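Long-range contacts in glycosyl hydrolases family 2, sugar binding domain protein (Bacteroides uniformis str. 3978 T3 ii, PDB 6D1P), which probably hydrolyses O-glycosidic bonds as a gut bacterial beta-glucuronidase of glycoside hydrolase family 2, which would release glucuronic acid from its conjugates: residues 460-465 against 474-479; 310-315 against 504-509; 95-100 against 159-164. All blocks are in the same frame, centred on the assembly; numbering follows the deposited sequence.

Contact 1 (460-465 against 474-479)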
loop_
_atom_site.group_PDB
_atom_site.type_symbol
_atom_site.label_atom_id
_atom_site.label_comp_id
_atom_site.label_asym_id
_atom_site.label_seq_id
_atom_site.Cartn_x
_atom_site.Cartn_y
_atom_site.Cartn_z
ATOM N N THR A 460 -11.582 -30.453 -32.752
ATOM C CA THR A 460 -10.329 -30.682 -33.476
ATOM C C THR A 460 -9.105 -30.721 -32.572
ATOM O O THR A 460 -7.998 -30.933 -33.080
ATOM C CB THR A 460 -10.089 -29.612 -34.564
ATOM O OG1 THR A 460 -9.583 -28.403 -33.970
ATOM C CG2 THR A 460 -11.373 -29.302 -35.344
ATOM N N ARG A 461 -9.253 -30.521 -31.261
ATOM C CA ARG A 461 -8.091 -30.469 -30.382
ATOM C C ARG A 461 -8.308 -31.354 -29.167
ATOM O O ARG A 461 -9.432 -31.754 -28.859
ATOM C CB ARG A 461 -7.785 -29.036 -29.965
ATOM C CG ARG A 461 -7.356 -28.155 -31.139
ATOM C CD ARG A 461 -6.846 -26.826 -30.635
ATOM N NE ARG A 461 -6.371 -25.928 -31.679
ATOM C CZ ARG A 461 -7.167 -25.249 -32.495
ATOM N NH1 ARG A 461 -8.481 -25.394 -32.428
ATOM N NH2 ARG A 461 -6.639 -24.437 -33.400
ATOM N N SER A 462 -7.214 -31.677 -28.489
ATOM C CA SER A 462 -7.282 -32.529 -27.308
ATOM C C SER A 462 -7.273 -31.705 -26.019
ATOM O O SER A 462 -6.653 -30.639 -25.940
ATOM C CB SER A 462 -6.127 -33.536 -27.288
ATOM O OG SER A 462 -6.312 -34.495 -28.308
ATOM N N THR A 463 -7.983 -32.219 -25.012
ATOM C CA THR A 463 -7.949 -31.673 -23.668
ATOM C C THR A 463 -6.824 -32.316 -22.872
ATOM O O THR A 463 -6.469 -33.481 -23.084
ATOM C CB THR A 463 -9.276 -31.886 -22.937
ATOM O OG1 THR A 463 -9.488 -33.281 -22.727
ATOM C CG2 THR A 463 -10.432 -31.307 -23.726
ATOM N N ALA A 464 -6.249 -31.530 -21.961
ATOM C CA ALA A 464 -5.230 -32.000 -21.035
ATOM C C ALA A 464 -5.519 -31.436 -19.641
ATOM O O ALA A 464 -6.255 -30.456 -19.494
ATOM C CB ALA A 464 -3.823 -31.587 -21.505
ATOM N N ILE A 465 -4.945 -32.079 -18.611
ATOM C CA ILE A 465 -4.734 -31.461 -17.301
ATOM C C ILE A 465 -3.399 -31.948 -16.760
ATOM O O ILE A 465 -2.771 -32.848 -17.318
ATOM C CB ILE A 465 -5.844 -31.766 -16.271
ATOM C CG1 ILE A 465 -5.917 -33.276 -16.001
ATOM C CG2 ILE A 465 -7.176 -31.151 -16.697
ATOM C CD1 ILE A 465 -6.974 -33.697 -14.983
ATOM N N ILE A 474 -10.257 -38.640 -17.406
ATOM C CA ILE A 474 -11.332 -37.871 -18.024
ATOM C C ILE A 474 -10.870 -37.227 -19.320
ATOM O O ILE A 474 -11.593 -37.249 -20.320
ATOM C CB ILE A 474 -11.873 -36.822 -17.034
ATOM C CG1 ILE A 474 -12.778 -37.463 -15.989
ATOM C CG2 ILE A 474 -12.653 -35.731 -17.769
ATOM C CD1 ILE A 474 -13.040 -36.553 -14.778
ATOM N N VAL A 475 -9.672 -36.646 -19.332
ATOM C CA VAL A 475 -9.194 -35.846 -20.463
ATOM C C VAL A 475 -8.528 -36.705 -21.528
ATOM O O VAL A 475 -8.311 -37.911 -21.339
ATOM C CB VAL A 475 -8.194 -34.780 -19.995
ATOM C CG1 VAL A 475 -8.839 -33.842 -19.010
ATOM C CG2 VAL A 475 -6.978 -35.470 -19.377
ATOM N N ASP A 476 -8.162 -36.082 -22.650
ATOM C CA ASP A 476 -7.453 -36.835 -23.677
ATOM C C ASP A 476 -5.998 -37.089 -23.286
ATOM O O ASP A 476 -5.518 -38.220 -23.384
ATOM C CB ASP A 476 -7.553 -36.109 -25.008
ATOM C CG ASP A 476 -8.984 -35.892 -25.425
ATOM O OD1 ASP A 476 -9.726 -36.901 -25.509
ATOM O OD2 ASP A 476 -9.371 -34.724 -25.655
ATOM N N VAL A 477 -5.285 -36.062 -22.810
ATOM C CA VAL A 477 -3.862 -36.174 -22.516
ATOM C C VAL A 477 -3.598 -35.773 -21.068
ATOM O O VAL A 477 -4.142 -34.782 -20.571
ATOM C CB VAL A 477 -3.022 -35.322 -23.488
ATOM C CG1 VAL A 477 -1.554 -35.499 -23.188
ATOM C CG2 VAL A 477 -3.319 -35.712 -24.938
ATOM N N TYR A 478 -2.741 -36.534 -20.395
ATOM C CA TYR A 478 -2.540 -36.368 -18.968
ATOM C C TYR A 478 -1.064 -36.218 -18.636
ATOM O O TYR A 478 -0.216 -36.917 -19.206
ATOM C CB TYR A 478 -3.105 -37.547 -18.177
ATOM C CG TYR A 478 -2.890 -37.371 -16.704
ATOM C CD1 TYR A 478 -3.657 -36.469 -15.995
ATOM C CD2 TYR A 478 -1.901 -38.071 -16.030
ATOM C CE1 TYR A 478 -3.464 -36.271 -14.646
ATOM C CE2 TYR A 478 -1.700 -37.887 -14.671
ATOM C CZ TYR A 478 -2.493 -36.971 -13.988
ATOM O OH TYR A 478 -2.337 -36.744 -12.639
ATOM N N SER A 479 -0.770 -35.315 -17.697
ATOM C CA SER A 479 0.561 -35.142 -17.136
ATOM C C SER A 479 0.507 -35.403 -15.640
ATOM O O SER A 479 -0.280 -34.750 -14.935
ATOM C CB SER A 479 1.089 -33.725 -17.392
ATOM O OG SER A 479 2.354 -33.556 -16.781
#

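Contact 2 (310-315 against 504-509)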
loop_
_atom_site.group_PDB
_atom_site.type_symbol
_atom_site.label_atom_id
_atom_site.label_comp_id
_atom_site.label_asym_id
_atom_site.label_seq_id
_atom_site.Cartn_x
_atom_site.Cartn_y
_atom_site.Cartn_z
ATOM N N PHE A 310 -2.005 -37.965 -30.804
ATOM C CA PHE A 310 -1.393 -38.547 -29.622
ATOM C C PHE A 310 -1.732 -40.027 -29.617
ATOM O O PHE A 310 -2.912 -40.394 -29.533
ATOM C CB PHE A 310 -1.888 -37.872 -28.344
ATOM C CG PHE A 310 -1.455 -36.439 -28.209
ATOM C CD1 PHE A 310 -0.257 -36.122 -27.577
ATOM C CD2 PHE A 310 -2.232 -35.417 -28.722
ATOM C CE1 PHE A 310 0.160 -34.811 -27.462
ATOM C CE2 PHE A 310 -1.828 -34.095 -28.596
ATOM C CZ PHE A 310 -0.630 -33.793 -27.973
ATOM N N GLU A 311 -0.704 -40.870 -29.726
ATOM C CA GLU A 311 -0.912 -42.309 -29.839
ATOM C C GLU A 311 -1.126 -42.907 -28.455
ATOM O O GLU A 311 -0.391 -42.597 -27.508
ATOM C CB GLU A 311 0.278 -42.983 -30.543
ATOM C CG GLU A 311 0.012 -44.417 -31.072
ATOM C CD GLU A 311 1.110 -44.944 -32.025
ATOM O OE1 GLU A 311 2.315 -44.932 -31.672
ATOM O OE2 GLU A 311 0.765 -45.382 -33.145
ATOM N N GLU A 312 -2.144 -43.761 -28.347
ATOM C CA GLU A 312 -2.422 -44.462 -27.102
ATOM C C GLU A 312 -1.218 -45.285 -26.685
ATOM O O GLU A 312 -0.719 -46.103 -27.461
ATOM C CB GLU A 312 -3.642 -45.347 -27.282
ATOM C CG GLU A 312 -4.066 -46.084 -26.033
ATOM C CD GLU A 312 -5.516 -46.495 -26.118
ATOM O OE1 GLU A 312 -6.084 -46.379 -27.227
ATOM O OE2 GLU A 312 -6.093 -46.900 -25.087
ATOM N N LYS A 313 -0.725 -45.046 -25.470
ATOM C CA LYS A 313 0.497 -45.686 -24.974
ATOM C C LYS A 313 1.696 -45.423 -25.879
ATOM O O LYS A 313 2.696 -46.153 -25.830
ATOM C CB LYS A 313 0.299 -47.202 -24.795
ATOM C CG LYS A 313 -0.772 -47.620 -23.818
ATOM C CD LYS A 313 -0.378 -47.280 -22.385
ATOM C CE LYS A 313 -1.442 -47.692 -21.382
ATOM N NZ LYS A 313 -1.037 -47.272 -20.014
ATOM N N GLY A 314 1.627 -44.391 -26.719
ATOM C CA GLY A 314 2.704 -44.110 -27.645
ATOM C C GLY A 314 3.080 -42.661 -27.731
ATOM O O GLY A 314 2.643 -41.855 -26.924
ATOM N N PRO A 315 3.882 -42.287 -28.718
ATOM C CA PRO A 315 4.347 -40.901 -28.780
ATOM C C PRO A 315 3.419 -40.009 -29.579
ATOM O O PRO A 315 2.208 -40.279 -29.743
ATOM C CB PRO A 315 5.714 -41.034 -29.464
ATOM C CG PRO A 315 5.568 -42.208 -30.378
ATOM C CD PRO A 315 4.550 -43.162 -29.695
ATOM N N ALA A 504 1.070 -45.662 -17.053
ATOM C CA ALA A 504 -0.045 -45.476 -16.123
ATOM C C ALA A 504 -1.197 -44.649 -16.683
ATOM O O ALA A 504 -2.133 -44.334 -15.942
ATOM C CB ALA A 504 0.447 -44.824 -14.824
ATOM N N THR A 505 -1.159 -44.276 -17.954
ATOM C CA THR A 505 -2.211 -43.406 -18.459
ATOM C C THR A 505 -2.313 -43.605 -19.959
ATOM O O THR A 505 -1.329 -43.943 -20.617
ATOM C CB THR A 505 -1.939 -41.924 -18.113
ATOM O OG1 THR A 505 -3.055 -41.107 -18.506
ATOM C CG2 THR A 505 -0.680 -41.418 -18.818
ATOM N N THR A 506 -3.512 -43.383 -20.490
ATOM C CA THR A 506 -3.756 -43.655 -21.902
ATOM C C THR A 506 -2.800 -42.864 -22.785
ATOM O O THR A 506 -2.069 -43.432 -23.609
ATOM C CB THR A 506 -5.205 -43.319 -22.247
ATOM O OG1 THR A 506 -6.056 -43.823 -21.220
ATOM C CG2 THR A 506 -5.595 -43.938 -23.584
ATOM N N ARG A 507 -2.802 -41.540 -22.628
ATOM C CA ARG A 507 -1.969 -40.644 -23.423
ATOM C C ARG A 507 -1.202 -39.752 -22.468
ATOM O O ARG A 507 -1.810 -38.993 -21.697
ATOM C CB ARG A 507 -2.811 -39.810 -24.388
ATOM C CG ARG A 507 -3.383 -40.618 -25.507
ATOM C CD ARG A 507 -4.417 -39.836 -26.265
ATOM N NE ARG A 507 -4.801 -40.530 -27.492
ATOM C CZ ARG A 507 -5.724 -41.492 -27.561
ATOM N NH1 ARG A 507 -6.369 -41.890 -26.467
ATOM N NH2 ARG A 507 -6.001 -42.061 -28.733
ATOM N N PHE A 508 0.125 -39.851 -22.515
ATOM C CA PHE A 508 1.011 -39.263 -21.526
ATOM C C PHE A 508 1.769 -38.089 -22.126
ATOM O O PHE A 508 2.171 -38.124 -23.295
ATOM C CB PHE A 508 1.991 -40.311 -21.008
ATOM C CG PHE A 508 3.075 -39.768 -20.108
ATOM C CD1 PHE A 508 4.252 -39.266 -20.639
ATOM C CD2 PHE A 508 2.937 -39.817 -18.728
ATOM C CE1 PHE A 508 5.263 -38.797 -19.818
ATOM C CE2 PHE A 508 3.942 -39.359 -17.899
ATOM C CZ PHE A 508 5.111 -38.841 -18.448
ATOM N N LEU A 509 1.988 -37.062 -21.309
ATOM C CA LEU A 509 2.783 -35.914 -21.705
ATOM C C LEU A 509 3.403 -35.366 -20.436
ATOM O O LEU A 509 2.682 -35.126 -19.464
ATOM C CB LEU A 509 1.903 -34.870 -22.398
ATOM C CG LEU A 509 2.553 -33.596 -22.924
ATOM C CD1 LEU A 509 3.790 -33.923 -23.763
ATOM C CD2 LEU A 509 1.535 -32.811 -23.742
HETATM O O HOH W 1 -8.203 -44.520 -28.249
HETATM O O HOH W 2 1.700 -41.816 -24.079
#

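Contact 3 (95-100 against 159-164)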
loop_
_atom_site.group_PDB
_atom_site.type_symbol
_atom_site.label_atom_id
_atom_site.label_comp_id
_atom_site.label_asym_id
_atom_site.label_seq_id
_atom_site.Cartn_x
_atom_site.Cartn_y
_atom_site.Cartn_z
ATOM N N MET A 95 -8.701 11.073 -21.126
ATOM C CA MET A 95 -9.561 11.838 -22.021
ATOM C C MET A 95 -9.381 11.309 -23.437
ATOM O O MET A 95 -8.244 11.205 -23.912
ATOM C CB MET A 95 -9.185 13.327 -21.973
ATOM C CG MET A 95 -10.309 14.241 -21.593
ATOM S SD MET A 95 -10.818 13.999 -19.898
ATOM C CE MET A 95 -9.721 15.178 -19.082
ATOM N N LEU A 96 -10.480 11.004 -24.127
ATOM C CA LEU A 96 -10.382 10.418 -25.467
ATOM C C LEU A 96 -11.065 11.277 -26.524
ATOM O O LEU A 96 -12.198 11.732 -26.330
ATOM C CB LEU A 96 -10.984 9.013 -25.515
ATOM C CG LEU A 96 -10.253 7.898 -24.770
ATOM C CD1 LEU A 96 -10.843 6.574 -25.197
ATOM C CD2 LEU A 96 -8.752 7.950 -25.013
ATOM N N ASN A 97 -10.371 11.476 -27.645
ATOM C CA ASN A 97 -10.980 11.972 -28.875
ATOM C C ASN A 97 -11.629 10.799 -29.585
ATOM O O ASN A 97 -10.934 9.889 -30.045
ATOM C CB ASN A 97 -9.937 12.624 -29.777
ATOM C CG ASN A 97 -9.560 13.994 -29.313
ATOM O OD1 ASN A 97 -10.432 14.829 -29.061
ATOM N ND2 ASN A 97 -8.256 14.245 -29.177
ATOM N N ILE A 98 -12.950 10.816 -29.684
ATOM C CA ILE A 98 -13.705 9.708 -30.252
ATOM C C ILE A 98 -14.308 10.173 -31.573
ATOM O O ILE A 98 -15.274 10.944 -31.588
ATOM C CB ILE A 98 -14.766 9.204 -29.267
ATOM C CG1 ILE A 98 -14.064 8.409 -28.164
ATOM C CG2 ILE A 98 -15.813 8.351 -29.969
ATOM C CD1 ILE A 98 -14.973 7.831 -27.145
ATOM N N GLU A 99 -13.729 9.703 -32.680
ATOM C CA GLU A 99 -14.064 10.121 -34.043
ATOM C C GLU A 99 -14.456 8.880 -34.843
ATOM O O GLU A 99 -13.665 8.379 -35.647
ATOM C CB GLU A 99 -12.829 10.881 -34.742
ATOM C CG GLU A 99 -12.159 12.015 -33.931
ATOM C CD GLU A 99 -10.976 12.672 -34.670
ATOM O OE1 GLU A 99 -11.071 13.877 -35.006
ATOM O OE2 GLU A 99 -9.956 11.985 -34.922
ATOM N N ASN A 100 -15.676 8.389 -34.637
ATOM C CA ASN A 100 -16.104 7.168 -35.327
ATOM C C ASN A 100 -16.444 7.471 -36.782
ATOM O O ASN A 100 -17.362 8.258 -37.040
ATOM C CB ASN A 100 -17.313 6.542 -34.646
ATOM C CG ASN A 100 -17.567 5.111 -35.122
ATOM O OD1 ASN A 100 -16.952 4.642 -36.083
ATOM N ND2 ASN A 100 -18.475 4.415 -34.452
ATOM N N GLY A 159 -14.137 20.122 -23.680
ATOM C CA GLY A 159 -13.848 20.559 -25.026
ATOM C C GLY A 159 -14.080 19.459 -26.032
ATOM O O GLY A 159 -13.232 19.201 -26.895
ATOM N N GLY A 160 -15.219 18.781 -25.903
ATOM C CA GLY A 160 -15.610 17.760 -26.837
ATOM C C GLY A 160 -14.971 16.399 -26.644
ATOM O O GLY A 160 -15.413 15.443 -27.288
ATOM N N LYS A 161 -13.949 16.269 -25.796
ATOM C CA LYS A 161 -13.361 14.960 -25.534
ATOM C C LYS A 161 -14.201 14.197 -24.507
ATOM O O LYS A 161 -15.098 14.754 -23.869
ATOM C CB LYS A 161 -11.914 15.107 -25.068
ATOM C CG LYS A 161 -11.014 15.709 -26.133
ATOM C CD LYS A 161 -9.697 16.225 -25.567
ATOM C CE LYS A 161 -8.579 15.197 -25.680
ATOM N NZ LYS A 161 -7.235 15.853 -25.609
ATOM N N ILE A 162 -13.918 12.911 -24.356
ATOM C CA ILE A 162 -14.745 12.006 -23.563
ATOM C C ILE A 162 -13.942 11.530 -22.360
ATOM O O ILE A 162 -12.837 11.014 -22.534
ATOM C CB ILE A 162 -15.247 10.803 -24.378
ATOM C CG1 ILE A 162 -15.880 11.279 -25.689
ATOM C CG2 ILE A 162 -16.271 10.013 -23.584
ATOM C CD1 ILE A 162 -17.020 12.246 -25.496
ATOM N N PRO A 163 -14.461 11.654 -21.137
ATOM C CA PRO A 163 -13.735 11.137 -19.971
ATOM C C PRO A 163 -13.997 9.657 -19.713
ATOM O O PRO A 163 -15.146 9.202 -19.630
ATOM C CB PRO A 163 -14.253 12.015 -18.816
ATOM C CG PRO A 163 -15.475 12.761 -19.360
ATOM C CD PRO A 163 -15.753 12.238 -20.750
ATOM N N ILE A 164 -12.908 8.905 -19.588
ATOM C CA ILE A 164 -12.927 7.462 -19.389
ATOM C C ILE A 164 -12.294 7.160 -18.035
ATOM O O ILE A 164 -11.250 7.724 -17.692
ATOM C CB ILE A 164 -12.169 6.745 -20.522
ATOM C CG1 ILE A 164 -12.875 6.993 -21.849
ATOM C CG2 ILE A 164 -12.052 5.232 -20.267
ATOM C CD1 ILE A 164 -14.313 6.536 -21.845
HETATM O O HOH W 3 -14.287 13.602 -28.581
#

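Contact 1 (460-465 against 474-479)
Thr-463 and Asp-476 grip each other twice. The backbone N of Thr-463 gives a nearly straight bond (169°) to Asp-476 OD2, 2.9 Å away, using the carboxylate's anti lone pair; in return Asp-476 N donates to Thr-463 OG1 at 3.1 Å. That hydroxyl can meet the amide because chi1 of 66° sets it between the backbone N and the carbonyl carbon. Beyond this pair the segments run as parallel strands: Val-477 N donates to Thr-463 O at 2.9 Å and Ser-479 N to Ile-465 O at 3.2 Å, while the Ile-465 N to Val-477 O bond is weak. On the side of Ile-465 and Tyr-478, Ile-465 CG1 lies 3.9 Å from Tyr-478 CD1, at the ring edge, and Ile-465 CG2 meets Val-475 CG1, also at 3.9 Å. Second-shell residues fix the polar groups: His-451 bonds Thr-463 OG1, His-455 bonds Asp-476 OD2, and Glu-469 holds Tyr-478 OH. These are neighbouring strands of the TIM barrel, with strand 420-432 bonded to the other edge of 462-466, helix 440-457 packed over Thr-463 and Ile-465, and residues 507-509 bonded to Tyr-478.

Contact 2 (310-315 against 504-509)
Lys-313 and Thr-506 join two loops of the TIM-barrel domain, a type II beta turn from Glu-311 to Gly-314 and the connection that brings helix 494-503 back to strand 510-511. The turn lies at the end of the hairpin formed by strands 308-310 and 316-318, and it meets the barrel at the end where its strands begin. The tight part is mostly backbone and buried carbon. Lys-313 N points almost straight at Thr-506 O (2.8 Å, 172°). Next to it the extended chain of Arg-507 reaches back, so that its NE donates to Phe-310 O at 2.8 Å, with the nitrogen standing above the carbonyl plane rather than on a lone pair. The same chain lays its CD against Phe-310 CB at 3.8 Å. Deeper in, Phe-310 CE1 comes to 4.4 Å from Leu-509 CD2, and both side chains rest on Val-477 and Leu-422 of the barrel strands.

Toward solvent the fit slackens. Glu-312 keeps its CG anti to the backbone N (chi1 -177°), which carries the extended chain past Thr-506, with OE2 3.4 Å from the methyl CG2. Its other oxygen, OE1, sits well out of the guanidinium plane of Arg-507 and no N-H points at it; the charges probably attract only at a distance. A water links them instead, donating to Glu-312 OE1 and weakly accepting from Arg-507 NH2. Lys-313 bends at chi2 (-69°) to bring its ammonium group back along the other loop, where NZ makes one weak bond to Thr-505 O. Away from that rim, a second water bridges the two backbones, giving a hydrogen bond to Gly-314 O and taking one from Phe-508 N, each 3.0 Å long.

Contact 3 (95-100 against 159-164)
Leu-96 and Ile-162 form an antiparallel hydrogen-bonded pair: Leu-96 N donates to Ile-162 O at 2.8 Å, and Ile-162 N returns a bond of 2.9 Å to Leu-96 O. Both donors are tilted somewhat from the plane of the carbonyl they meet. One step along, Met-95 and Pro-163 make the non-hydrogen-bonded pair, where Met-95 CA approaches Ile-162 O to 3.4 Å in a CA-H...O contact.

Apolar contacts cover both sides of this ribbon. On the side of Leu-96 and Ile-162, Leu-96 CD1 lies 3.9 Å from Ile-164 CG1, and the tip of Ile-98, CD1, meets Ile-162 CG1 at the same distance, the two chains crossing at about a right angle. On the other side Met-95, bent at chi2 and chi3, turns its SD to 4.1 Å from Pro-163 CB.

Lys-161 supplies the mixed contacts near the surface. Its CB meets Met-95 CG, while its aliphatic chain crosses the amide of Asn-97, CG lying 3.1 Å from Asn-97 OD1 and CE 3.6 Å from Asn-97 ND2; on the lysine side it is carbon that touches.

Val-122 of strand 117-122 packs on both Ile-162 and Ile-164, and Leu-109 of the facing sheet covers Ile-164. Two antiparallel sheets packed in this way are the beta-sandwich, or jelly roll, of the family 2 sugar-binding domain.

From the N terminus, contact 3 comes first, closing a loop of 58 residues between 95-100 and 159-164 inside the sugar-binding domain. It is complete before contact 2 opens, so the two stand in series. Contact 2 runs from 310-315 to 504-509, spanning much of the barrel; contact 1 is nested within that span as a short loop between 460-465 and 474-479. These two touch, their centres about 10 Å apart: Tyr-478 probably hydrogen-bonds through its N to Arg-507 O and through its O to Leu-509 N, tying strand 477-479 to the run that leads into strand 510-511, the same run that holds the turn 311-314. Contact 3 stands apart, its centre about 47 Å from that of contact 1.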